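PDB 3DWC: metallocarboxypeptidase from Trypanosoma cruzi, which probably removes C-terminal amino acids other than proline from peptides, as a metal-dependent carboxypeptidase of the M32 family. Local coordinates for residues B[435-438]-B[439-443]; B[471-475]-B[476-480]; B[448-452]-B[453-457]; B[176-179]-B[180-184]. All blocks are in the same frame, centred on the assembly; numbering follows the deposited sequence.

Contact 1. Residues B[435-438]-B[439-443]; sequences SCVR and RELGE
Val437 lays its CG1 methyl alongside Leu441 in the last turn of helix 421-441, the two side chains pointing the same way, with Val437 CG1 3.6 Å from Leu441 CD2. This is an i to i+4 pair at a helix C-terminus. With CG1 anti to the backbone N (chi1 167°), that branch stands beside its own carbonyl carbon, on the side from which Leu441 approaches; Val446 of helix 443-451 packs against both residues. The backbone bond from Leu441 N to Val437 O, 2.9 Å long, accompanies the pair.

A second row runs through Cys436. Its SG comes within 3.2 Å of Glu440 OE2, an approach set by the extended glutamate chain, whose carboxylate is paired with Lys461 and Lys465 of helix 456-467. Arg439 is bent at its third torsion, and Cys436 CA lies 3.6 Å above one face of the guanidinium, toward its rim.

The helix ends at Gly442, which has positive phi (105°) and gives its N-H to Arg438 O at 2.8 Å; it is also the N-cap of helix 443-451. Across this junction the Arg438 and Glu443 side chains cross at about a right angle, although the planes of their charged groups are only 19° apart. Arg438 NH1 pairs with Asp447, while Arg438 NH2 makes a salt bridge to Glu443 OE1 at 2.9 Å, a weak, bent hydrogen bond.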
loop_
_atom_site.group_PDB
_atom_site.type_symbol
_atom_site.label_atom_id
_atom_site.label_comp_id
_atom_site.label_asym_id
_atom_site.label_seq_id
_atom_site.Cartn_x
_atom_site.Cartn_y
_atom_site.Cartn_z
ATOM N N SER B 435 19.276 -15.426 -29.268
ATOM C CA SER B 435 19.870 -15.842 -30.543
ATOM C C SER B 435 19.774 -14.769 -31.586
ATOM O O SER B 435 20.709 -14.532 -32.263
ATOM C CB SER B 435 19.217 -17.116 -31.143
ATOM O OG SER B 435 19.540 -18.189 -30.306
ATOM N N CYS B 436 18.579 -14.210 -31.760
ATOM C CA CYS B 436 18.337 -13.086 -32.643
ATOM C C CYS B 436 19.179 -11.853 -32.318
ATOM O O CYS B 436 19.803 -11.231 -33.201
ATOM C CB CYS B 436 16.844 -12.707 -32.576
ATOM S SG CYS B 436 16.460 -11.297 -33.608
ATOM N N VAL B 437 19.166 -11.455 -31.058
ATOM C CA VAL B 437 19.967 -10.319 -30.627
ATOM C C VAL B 437 21.446 -10.525 -30.985
ATOM O O VAL B 437 22.078 -9.595 -31.449
ATOM C CB VAL B 437 19.735 -9.980 -29.132
ATOM C CG1 VAL B 437 20.793 -9.019 -28.628
ATOM C CG2 VAL B 437 18.333 -9.348 -28.929
ATOM N N ARG B 438 21.988 -11.730 -30.819
ATOM C CA ARG B 438 23.422 -11.971 -31.073
ATOM C C ARG B 438 23.699 -11.987 -32.591
ATOM O O ARG B 438 24.722 -11.494 -33.067
ATOM C CB ARG B 438 23.887 -13.294 -30.438
ATOM C CG ARG B 438 24.189 -13.210 -28.944
ATOM C CD ARG B 438 24.278 -14.611 -28.286
ATOM N NE ARG B 438 24.647 -14.467 -26.874
ATOM C CZ ARG B 438 25.843 -14.068 -26.462
ATOM N NH1 ARG B 438 26.065 -13.926 -25.181
ATOM N NH2 ARG B 438 26.807 -13.816 -27.328
ATOM N N ARG B 439 22.735 -12.513 -33.337
ATOM C CA ARG B 439 22.736 -12.445 -34.788
ATOM C C ARG B 439 22.759 -11.014 -35.284
ATOM O O ARG B 439 23.499 -10.648 -36.188
ATOM C CB ARG B 439 21.440 -13.082 -35.308
ATOM C CG ARG B 439 21.629 -14.209 -36.228
ATOM C CD ARG B 439 20.489 -14.297 -37.196
ATOM N NE ARG B 439 19.246 -14.635 -36.520
ATOM C CZ ARG B 439 18.148 -13.883 -36.482
ATOM N NH1 ARG B 439 18.088 -12.686 -37.085
ATOM N NH2 ARG B 439 17.083 -14.357 -35.841
ATOM N N GLU B 440 21.896 -10.191 -34.706
ATOM C CA GLU B 440 21.806 -8.794 -35.165
ATOM C C GLU B 440 22.950 -7.888 -34.726
ATOM O O GLU B 440 23.488 -7.100 -35.500
ATOM C CB GLU B 440 20.497 -8.200 -34.678
ATOM C CG GLU B 440 19.315 -8.776 -35.413
ATOM C CD GLU B 440 17.990 -8.182 -34.971
ATOM O OE1 GLU B 440 17.957 -7.188 -34.203
ATOM O OE2 GLU B 440 16.967 -8.716 -35.413
ATOM N N LEU B 441 23.287 -7.956 -33.456
ATOM C CA LEU B 441 24.312 -7.077 -32.881
ATOM C C LEU B 441 25.733 -7.653 -33.051
ATOM O O LEU B 441 26.704 -6.910 -33.045
ATOM C CB LEU B 441 24.015 -6.921 -31.384
ATOM C CG LEU B 441 23.365 -5.682 -30.775
ATOM C CD1 LEU B 441 22.601 -4.780 -31.718
ATOM C CD2 LEU B 441 22.627 -5.995 -29.512
ATOM N N GLY B 442 25.844 -8.980 -33.138
ATOM C CA GLY B 442 27.136 -9.635 -33.248
ATOM C C GLY B 442 27.511 -10.286 -31.922
ATOM O O GLY B 442 27.280 -9.755 -30.865
ATOM N N GLU B 443 28.146 -11.429 -31.997
ATOM C CA GLU B 443 28.485 -12.213 -30.825
ATOM C C GLU B 443 29.442 -11.486 -29.882
ATOM O O GLU B 443 29.208 -11.427 -28.672
ATOM C CB GLU B 443 29.087 -13.544 -31.277
ATOM C CG GLU B 443 27.997 -14.454 -31.930
ATOM C CD GLU B 443 27.169 -15.148 -30.897
ATOM O OE1 GLU B 443 27.635 -15.189 -29.742
ATOM O OE2 GLU B 443 26.079 -15.660 -31.236
#

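Contact 2. Residues B[471-475]-B[476-480]; sequences SSLTT and DELLR. With SO4 (sulfate ion), chain S.
Thr474, the N-cap of helix 475-483, is gripped by Glu477 three residues on, as in one half of a capping box. Thr474 N donates to Glu477 OE1 at 3.0 Å, reaching the anti side of the carboxylate oxygen from 27° out of its plane. The reciprocal half is missing, since the threonine hydroxyl makes no capping bond. It is the methyl that faces the first turn, with Thr474 CG2 3.2 Å from Asp476 N.

Packing is tightest around this carboxylate, although the pair lies at the surface. The Thr474 and Glu477 side chains cross at about a right angle, and Thr474 CB lies 3.1 Å from Glu477 OE1. Glu477 CG sits anti to its carbonyl carbon (chi1 -82°) and the chain extends from there, which carries the acid back over the start of the helix. The backbone bond from Leu478 N to Thr474 O, 2.8 Å, begins the regular helical pattern. The incoming loop is tied down by Arg85 and Arg292, which bind the carbonyls of Ser472 and Leu473.

The apolar part is looser but leads to buried Leu478: Leu473 CD1 and Leu478 CD1 are 4.2 Å apart. Arg480, exposed like Glu477, bends at its third torsion toward a sulfate, probably from the crystallisation liquor, which Thr486 N also binds. Arg480 NH2 donates to sulfate O2 at 3.1 Å, and sulfate O1 lies at the guanidinium edge, in its plane.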
loop_
_atom_site.group_PDB
_atom_site.type_symbol
_atom_site.label_atom_id
_atom_site.label_comp_id
_atom_site.label_asym_id
_atom_site.label_seq_id
_atom_site.Cartn_x
_atom_site.Cartn_y
_atom_site.Cartn_z
ATOM N N SER B 471 0.143 -6.458 -26.133
ATOM C CA SER B 471 -0.771 -7.503 -26.656
ATOM C C SER B 471 -1.447 -7.137 -27.956
ATOM O O SER B 471 -2.560 -7.639 -28.246
ATOM C CB SER B 471 -1.846 -7.866 -25.605
ATOM O OG SER B 471 -1.169 -8.441 -24.533
ATOM N N SER B 472 -0.768 -6.295 -28.745
ATOM C CA SER B 472 -1.335 -5.743 -29.966
ATOM C C SER B 472 -1.204 -6.732 -31.086
ATOM O O SER B 472 -1.958 -6.675 -32.020
ATOM C CB SER B 472 -0.647 -4.427 -30.391
ATOM O OG SER B 472 0.763 -4.588 -30.422
ATOM N N LEU B 473 -0.212 -7.592 -30.975
ATOM C CA LEU B 473 -0.029 -8.709 -31.841
ATOM C C LEU B 473 -0.296 -10.011 -31.126
ATOM O O LEU B 473 -0.051 -10.150 -29.977
ATOM C CB LEU B 473 1.412 -8.768 -32.321
ATOM C CG LEU B 473 1.829 -7.513 -33.080
ATOM C CD1 LEU B 473 3.337 -7.567 -33.264
ATOM C CD2 LEU B 473 1.054 -7.428 -34.389
ATOM N N THR B 474 -0.724 -10.980 -31.888
ATOM C CA THR B 474 -0.731 -12.364 -31.533
ATOM C C THR B 474 0.691 -12.851 -31.116
ATOM O O THR B 474 1.687 -12.319 -31.594
ATOM C CB THR B 474 -1.210 -13.048 -32.832
ATOM O OG1 THR B 474 -2.654 -13.173 -32.801
ATOM C CG2 THR B 474 -0.496 -14.317 -33.150
ATOM N N THR B 475 0.792 -13.850 -30.242
ATOM C CA THR B 475 2.129 -14.388 -29.887
ATOM C C THR B 475 2.896 -14.866 -31.131
ATOM O O THR B 475 4.083 -14.600 -31.266
ATOM C CB THR B 475 2.052 -15.527 -28.854
ATOM O OG1 THR B 475 1.274 -15.116 -27.717
ATOM C CG2 THR B 475 3.465 -15.947 -28.359
ATOM N N ASP B 476 2.240 -15.615 -32.027
ATOM C CA ASP B 476 2.927 -16.087 -33.218
ATOM C C ASP B 476 3.450 -14.886 -34.027
ATOM O O ASP B 476 4.596 -14.893 -34.484
ATOM C CB ASP B 476 2.018 -16.977 -34.080
ATOM C CG ASP B 476 1.995 -18.441 -33.619
ATOM O OD1 ASP B 476 2.793 -18.826 -32.737
ATOM O OD2 ASP B 476 1.163 -19.221 -34.130
ATOM N N GLU B 477 2.632 -13.844 -34.145
ATOM C CA GLU B 477 2.943 -12.666 -34.975
ATOM C C GLU B 477 4.113 -11.933 -34.326
ATOM O O GLU B 477 5.050 -11.482 -34.986
ATOM C CB GLU B 477 1.724 -11.702 -35.053
ATOM C CG GLU B 477 0.623 -12.048 -36.095
ATOM C CD GLU B 477 -0.734 -11.295 -35.889
ATOM O OE1 GLU B 477 -0.970 -10.663 -34.813
ATOM O OE2 GLU B 477 -1.576 -11.344 -36.830
ATOM N N LEU B 478 4.020 -11.791 -33.020
ATOM C CA LEU B 478 5.030 -11.074 -32.235
ATOM C C LEU B 478 6.445 -11.708 -32.376
ATOM O O LEU B 478 7.440 -11.018 -32.715
ATOM C CB LEU B 478 4.576 -11.060 -30.752
ATOM C CG LEU B 478 5.511 -10.396 -29.768
ATOM C CD1 LEU B 478 5.539 -8.871 -29.923
ATOM C CD2 LEU B 478 5.150 -10.797 -28.351
ATOM N N LEU B 479 6.521 -13.021 -32.118
ATOM C CA LEU B 479 7.792 -13.768 -32.258
ATOM C C LEU B 479 8.346 -13.806 -33.685
ATOM O O LEU B 479 9.573 -13.710 -33.898
ATOM C CB LEU B 479 7.638 -15.171 -31.670
ATOM C CG LEU B 479 7.448 -15.192 -30.155
ATOM C CD1 LEU B 479 7.523 -16.616 -29.625
ATOM C CD2 LEU B 479 8.500 -14.313 -29.434
ATOM N N ARG B 480 7.459 -13.930 -34.674
ATOM C CA ARG B 480 7.835 -13.842 -36.070
ATOM C C ARG B 480 8.423 -12.485 -36.412
ATOM O O ARG B 480 9.454 -12.368 -37.086
ATOM C CB ARG B 480 6.618 -14.077 -36.994
ATOM C CG ARG B 480 6.580 -15.397 -37.692
ATOM C CD ARG B 480 5.585 -15.408 -38.864
ATOM N NE ARG B 480 4.209 -15.577 -38.394
ATOM C CZ ARG B 480 3.567 -16.745 -38.287
ATOM N NH1 ARG B 480 2.321 -16.767 -37.827
ATOM N NH2 ARG B 480 4.144 -17.895 -38.643
HETATM S S SO4 S . 6.969 -19.860 -38.815
HETATM O O1 SO4 S . 5.534 -20.166 -38.777
HETATM O O2 SO4 S . 7.203 -18.417 -38.815
HETATM O O3 SO4 S . 7.599 -20.552 -37.691
HETATM O O4 SO4 S . 7.569 -20.353 -40.057
#

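Contact 3. Residues B[448-452]-B[453-457]. With GLY (glycine), chain O; ALA (alanine), chain P; SO4 (sulfate ion), chain R.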
loop_
_atom_site.group_PDB
_atom_site.type_symbol
_atom_site.label_atom_id
_atom_site.label_comp_id
_atom_site.label_asym_id
_atom_site.label_seq_id
_atom_site.Cartn_x
_atom_site.Cartn_y
_atom_site.Cartn_z
ATOM N N ASP B 448 30.693 -8.160 -25.111
ATOM C CA ASP B 448 31.288 -6.944 -24.566
ATOM C C ASP B 448 30.305 -6.166 -23.711
ATOM O O ASP B 448 30.692 -5.686 -22.653
ATOM C CB ASP B 448 31.835 -6.018 -25.661
ATOM C CG ASP B 448 33.092 -6.518 -26.254
ATOM O OD1 ASP B 448 33.597 -7.523 -25.728
ATOM O OD2 ASP B 448 33.569 -5.915 -27.256
ATOM N N CYS B 449 29.052 -6.024 -24.171
ATOM C CA CYS B 449 27.993 -5.408 -23.374
ATOM C C CYS B 449 27.805 -6.092 -22.027
ATOM O O CYS B 449 27.718 -5.436 -20.996
ATOM C CB CYS B 449 26.654 -5.431 -24.122
ATOM S SG CYS B 449 26.614 -4.432 -25.663
ATOM N N ILE B 450 27.712 -7.415 -22.043
ATOM C CA ILE B 450 27.524 -8.172 -20.827
ATOM C C ILE B 450 28.733 -8.044 -19.895
ATOM O O ILE B 450 28.577 -7.657 -18.749
ATOM C CB ILE B 450 27.200 -9.675 -21.121
ATOM C CG1 ILE B 450 25.841 -9.822 -21.859
ATOM C CG2 ILE B 450 27.160 -10.478 -19.810
ATOM C CD1 ILE B 450 25.507 -11.256 -22.437
ATOM N N ARG B 451 29.935 -8.336 -20.380
ATOM C CA ARG B 451 31.098 -8.347 -19.503
ATOM C C ARG B 451 31.454 -6.976 -18.925
ATOM O O ARG B 451 32.033 -6.909 -17.850
ATOM C CB ARG B 451 32.303 -9.041 -20.179
ATOM C CG ARG B 451 33.096 -8.235 -21.116
ATOM C CD ARG B 451 34.057 -9.156 -21.931
ATOM N NE ARG B 451 34.694 -8.393 -22.978
ATOM C CZ ARG B 451 35.649 -7.484 -22.769
ATOM N NH1 ARG B 451 36.159 -6.835 -23.807
ATOM N NH2 ARG B 451 36.124 -7.229 -21.539
ATOM N N LYS B 452 31.079 -5.905 -19.622
ATOM C CA LYS B 452 31.253 -4.557 -19.134
ATOM C C LYS B 452 30.003 -3.990 -18.413
ATOM O O LYS B 452 30.036 -2.847 -17.985
ATOM C CB LYS B 452 31.591 -3.608 -20.299
ATOM C CG LYS B 452 32.894 -3.912 -21.027
ATOM C CD LYS B 452 33.140 -2.872 -22.119
ATOM C CE LYS B 452 34.391 -3.214 -22.984
ATOM N NZ LYS B 452 34.606 -2.201 -24.062
ATOM N N GLY B 453 28.917 -4.751 -18.297
ATOM C CA GLY B 453 27.734 -4.252 -17.609
ATOM C C GLY B 453 27.112 -3.026 -18.278
ATOM O O GLY B 453 26.607 -2.125 -17.607
ATOM N N ASP B 454 27.179 -3.030 -19.617
ATOM C CA ASP B 454 26.708 -1.984 -20.509
ATOM C C ASP B 454 25.575 -2.549 -21.372
ATOM O O ASP B 454 25.755 -2.860 -22.563
ATOM C CB ASP B 454 27.891 -1.593 -21.406
ATOM C CG ASP B 454 27.723 -0.262 -22.047
ATOM O OD1 ASP B 454 26.760 0.430 -21.672
ATOM O OD2 ASP B 454 28.577 0.096 -22.934
ATOM N N LEU B 455 24.398 -2.658 -20.781
ATOM C CA LEU B 455 23.308 -3.427 -21.403
ATOM C C LEU B 455 22.376 -2.684 -22.333
ATOM O O LEU B 455 21.551 -3.298 -22.973
ATOM C CB LEU B 455 22.473 -4.154 -20.357
ATOM C CG LEU B 455 23.243 -5.095 -19.430
ATOM C CD1 LEU B 455 22.268 -5.609 -18.377
ATOM C CD2 LEU B 455 23.926 -6.255 -20.169
ATOM N N GLY B 456 22.540 -1.384 -22.476
ATOM C CA GLY B 456 21.573 -0.577 -23.223
ATOM C C GLY B 456 21.233 -1.064 -24.629
ATOM O O GLY B 456 20.099 -0.913 -25.070
ATOM N N LYS B 457 22.208 -1.608 -25.348
ATOM C CA LYS B 457 21.976 -2.023 -26.751
ATOM C C LYS B 457 21.104 -3.288 -26.744
ATOM O O LYS B 457 20.231 -3.536 -27.632
ATOM C CB LYS B 457 23.295 -2.311 -27.434
ATOM C CG LYS B 457 23.997 -1.099 -27.991
ATOM C CD LYS B 457 25.361 -1.481 -28.482
ATOM C CE LYS B 457 26.084 -0.282 -29.038
ATOM N NZ LYS B 457 27.245 -0.735 -29.864
HETATM N N GLY O . 24.189 0.658 -21.532
HETATM C CA GLY O . 24.333 2.102 -21.866
HETATM C C GLY O . 23.467 2.614 -23.002
HETATM O O GLY O . 22.517 3.388 -22.778
HETATM N N ALA P . 23.790 2.145 -24.211
HETATM C CA ALA P . 23.277 2.695 -25.484
HETATM C C ALA P . 21.837 2.269 -25.784
HETATM O O ALA P . 21.497 1.917 -26.920
HETATM C CB ALA P . 24.211 2.290 -26.644
HETATM S S SO4 R . 39.051 -5.061 -22.147
HETATM O O1 SO4 R . 40.490 -4.794 -22.097
HETATM O O2 SO4 R . 38.407 -4.232 -23.173
HETATM O O3 SO4 R . 38.875 -6.484 -22.434
HETATM O O4 SO4 R . 38.447 -4.734 -20.855
#
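Cys449 CB lies against the backbone of Asp454, 3.1 Å from Asp454 O, while Leu455 brings its CD2 branch back to Ile450, 4.1 Å from Ile450 CA. Both contacts arise because the chain reverses in a Schellman motif at the end of helix 443-451. Asp454 N donates to Cys449 O at 2.8 Å, in the carbonyl plane; Gly453, at positive phi (62°), gives its N-H to Ile450 O at 3.0 Å from well above that carbonyl's plane.

Beyond the turn the side chains diverge. Asp454 CG is anti to its backbone N (chi1 -161°), a setting that presents the carboxylate to a bound glycine, whose N donates to Asp454 OD1 at 2.6 Å. Glycine C lies 1.3 Å from the N of the bound alanine, a peptide-bond distance, so the two ligands have the geometry of a dipeptide. Lys457 runs its extended chain past the alanine, its CG 3.7 Å from alanine CB. Gly456, lacking a side chain, lets the ligand lie close against its backbone, and Lys224 completes the glycine pocket.

The Arg451 side chain leaves away from segment 453-457; its guanidinium is bridged through NE to Asp448 OD1 at 3.1 Å and bonded weakly to a sulfate. The turn thus joins helix 443-451 to helix 456-467, with Ile450 packed on Ala313 and Phe314 of helix 312-326 and on Ile458 of helix 456-467.

Contact 4. Residues B[176-179]-B[180-184]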
loop_
_atom_site.group_PDB
_atom_site.type_symbol
_atom_site.label_atom_id
_atom_site.label_comp_id
_atom_site.label_asym_id
_atom_site.label_seq_id
_atom_site.Cartn_x
_atom_site.Cartn_y
_atom_site.Cartn_z
ATOM N N GLY B 176 7.539 -32.988 -26.543
ATOM C CA GLY B 176 8.101 -34.170 -27.216
ATOM C C GLY B 176 9.473 -33.899 -27.791
ATOM O O GLY B 176 10.353 -34.776 -27.747
ATOM N N ASN B 177 9.660 -32.689 -28.339
ATOM C CA ASN B 177 10.981 -32.270 -28.823
ATOM C C ASN B 177 11.964 -32.272 -27.652
ATOM O O ASN B 177 12.951 -32.986 -27.671
ATOM C CB ASN B 177 10.941 -30.910 -29.482
ATOM C CG ASN B 177 12.275 -30.528 -30.099
ATOM O OD1 ASN B 177 13.247 -30.238 -29.408
ATOM N ND2 ASN B 177 12.319 -30.517 -31.418
ATOM N N VAL B 178 11.648 -31.547 -26.594
ATOM C CA VAL B 178 12.488 -31.605 -25.368
ATOM C C VAL B 178 12.766 -33.043 -24.861
ATOM O O VAL B 178 13.898 -33.373 -24.517
ATOM C CB VAL B 178 11.897 -30.703 -24.216
ATOM C CG1 VAL B 178 12.715 -30.816 -22.877
ATOM C CG2 VAL B 178 11.792 -29.254 -24.663
ATOM N N ARG B 179 11.737 -33.878 -24.814
ATOM C CA ARG B 179 11.865 -35.235 -24.281
ATOM C C ARG B 179 12.822 -36.091 -25.094
ATOM O O ARG B 179 13.407 -37.028 -24.537
ATOM C CB ARG B 179 10.486 -35.943 -24.181
ATOM C CG ARG B 179 10.443 -37.164 -23.239
ATOM C CD ARG B 179 9.058 -37.921 -23.239
ATOM N NE ARG B 179 7.996 -36.939 -23.125
ATOM C CZ ARG B 179 7.231 -36.513 -24.129
ATOM N NH1 ARG B 179 6.329 -35.558 -23.900
ATOM N NH2 ARG B 179 7.333 -37.035 -25.359
ATOM N N SER B 180 12.965 -35.799 -26.398
ATOM C CA SER B 180 13.788 -36.585 -27.287
ATOM C C SER B 180 15.293 -36.413 -27.030
ATOM O O SER B 180 16.079 -37.300 -27.398
ATOM C CB SER B 180 13.460 -36.272 -28.766
ATOM O OG SER B 180 13.930 -34.982 -29.156
ATOM N N TRP B 181 15.696 -35.287 -26.419
ATOM C CA TRP B 181 17.137 -34.933 -26.248
ATOM C C TRP B 181 17.604 -34.570 -24.832
ATOM O O TRP B 181 18.789 -34.800 -24.526
ATOM C CB TRP B 181 17.603 -33.846 -27.255
ATOM C CG TRP B 181 16.819 -32.564 -27.229
ATOM C CD1 TRP B 181 15.777 -32.220 -28.044
ATOM C CD2 TRP B 181 17.007 -31.457 -26.326
ATOM N NE1 TRP B 181 15.305 -30.970 -27.707
ATOM C CE2 TRP B 181 16.035 -30.491 -26.645
ATOM C CE3 TRP B 181 17.909 -31.194 -25.284
ATOM C CZ2 TRP B 181 15.929 -29.301 -25.958
ATOM C CZ3 TRP B 181 17.806 -30.021 -24.608
ATOM C CH2 TRP B 181 16.825 -29.073 -24.952
ATOM N N LEU B 182 16.708 -34.035 -23.978
ATOM C CA LEU B 182 17.135 -33.401 -22.728
ATOM C C LEU B 182 17.529 -34.385 -21.645
ATOM O O LEU B 182 18.558 -34.171 -21.026
ATOM C CB LEU B 182 16.121 -32.352 -22.211
ATOM C CG LEU B 182 16.466 -31.559 -20.937
ATOM C CD1 LEU B 182 17.909 -31.000 -20.990
ATOM C CD2 LEU B 182 15.452 -30.436 -20.731
ATOM N N PRO B 183 16.745 -35.476 -21.418
ATOM C CA PRO B 183 17.221 -36.516 -20.473
ATOM C C PRO B 183 18.636 -37.081 -20.757
ATOM O O PRO B 183 19.444 -37.233 -19.823
ATOM C CB PRO B 183 16.153 -37.601 -20.587
ATOM C CG PRO B 183 14.897 -36.815 -20.944
ATOM C CD PRO B 183 15.401 -35.798 -21.933
ATOM N N GLU B 184 18.965 -37.330 -22.026
ATOM C CA GLU B 184 20.336 -37.741 -22.344
ATOM C C GLU B 184 21.377 -36.602 -22.273
ATOM O O GLU B 184 22.555 -36.839 -21.990
ATOM C CB GLU B 184 20.394 -38.451 -23.686
ATOM C CG GLU B 184 19.843 -39.864 -23.610
ATOM C CD GLU B 184 20.680 -40.780 -22.691
ATOM O OE1 GLU B 184 21.919 -40.562 -22.591
ATOM O OE2 GLU B 184 20.098 -41.727 -22.099
#
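Val178 O takes two backbone donors, Trp181 N at 3.2 Å from above the carbonyl plane and Leu182 N at 2.9 Å almost straight on, an i+3 and an i+4 bond to one oxygen just before the kink of helix 168-196. Asn177 O is likewise shared, by Ser180 N and by Ser180 OG. Ser180 OG donates to Asn177 O at 2.7 Å, in the carbonyl plane on a lone pair, whereas Ser180 N approaches from above that plane.

The side chains pair one turn apart, Asn177 with Trp181 and Val178 with Leu182. Asn177 meets the edge of the Trp181 indole: Trp181 NE1 donates to Asn177 OD1 at 2.8 Å, with OD1 only 2° out of the ring plane, and the amide is turned 77° against the ring. The amide is held at its other end by Glu490, bound through Asn177 ND2. Trp181 CG lies between its backbone N and carbonyl carbon (chi1 56°), which folds the indole back over the preceding turn, one face above Val178 O. The indole also packs on Arg493 and Leu496 of helix 490-501.

The Val178 and Leu182 side chains lie side by side, pointing the same way, with Val178 CG1 3.5 Å from Leu182 CD2, tighter than usual for methyls; Leu182 also packs on helix 358-374. Pro183 has no N-H to offer Arg179 O and instead brings its CD to within 3.5 Å of that oxygen, the interruption of backbone bonding characteristic of a proline kink within a long helix.

Contacts 1 and 3 form one neighbourhood. Their centres are about 13 Å apart, and they touch where Arg438 NH1 meets Ile450 CD1 at 3.9 Å and where Leu441 CD2 meets Lys457 O at 3.9 Å; helix 443-451 connects them. Contact 3 lines the glycine pocket, and the Leu441 side chain of contact 1 is about 8 Å from the bound alanine. Contact 2 follows later in the chain, its centre about 20 Å from that of contact 1 with no touch. Contact 4 lies about 26 Å from contact 1 and about 33 Å from contact 3, between centres. None of the four includes the cobalt ligands His267, His271 and Glu298 or the predicted catalytic Glu268.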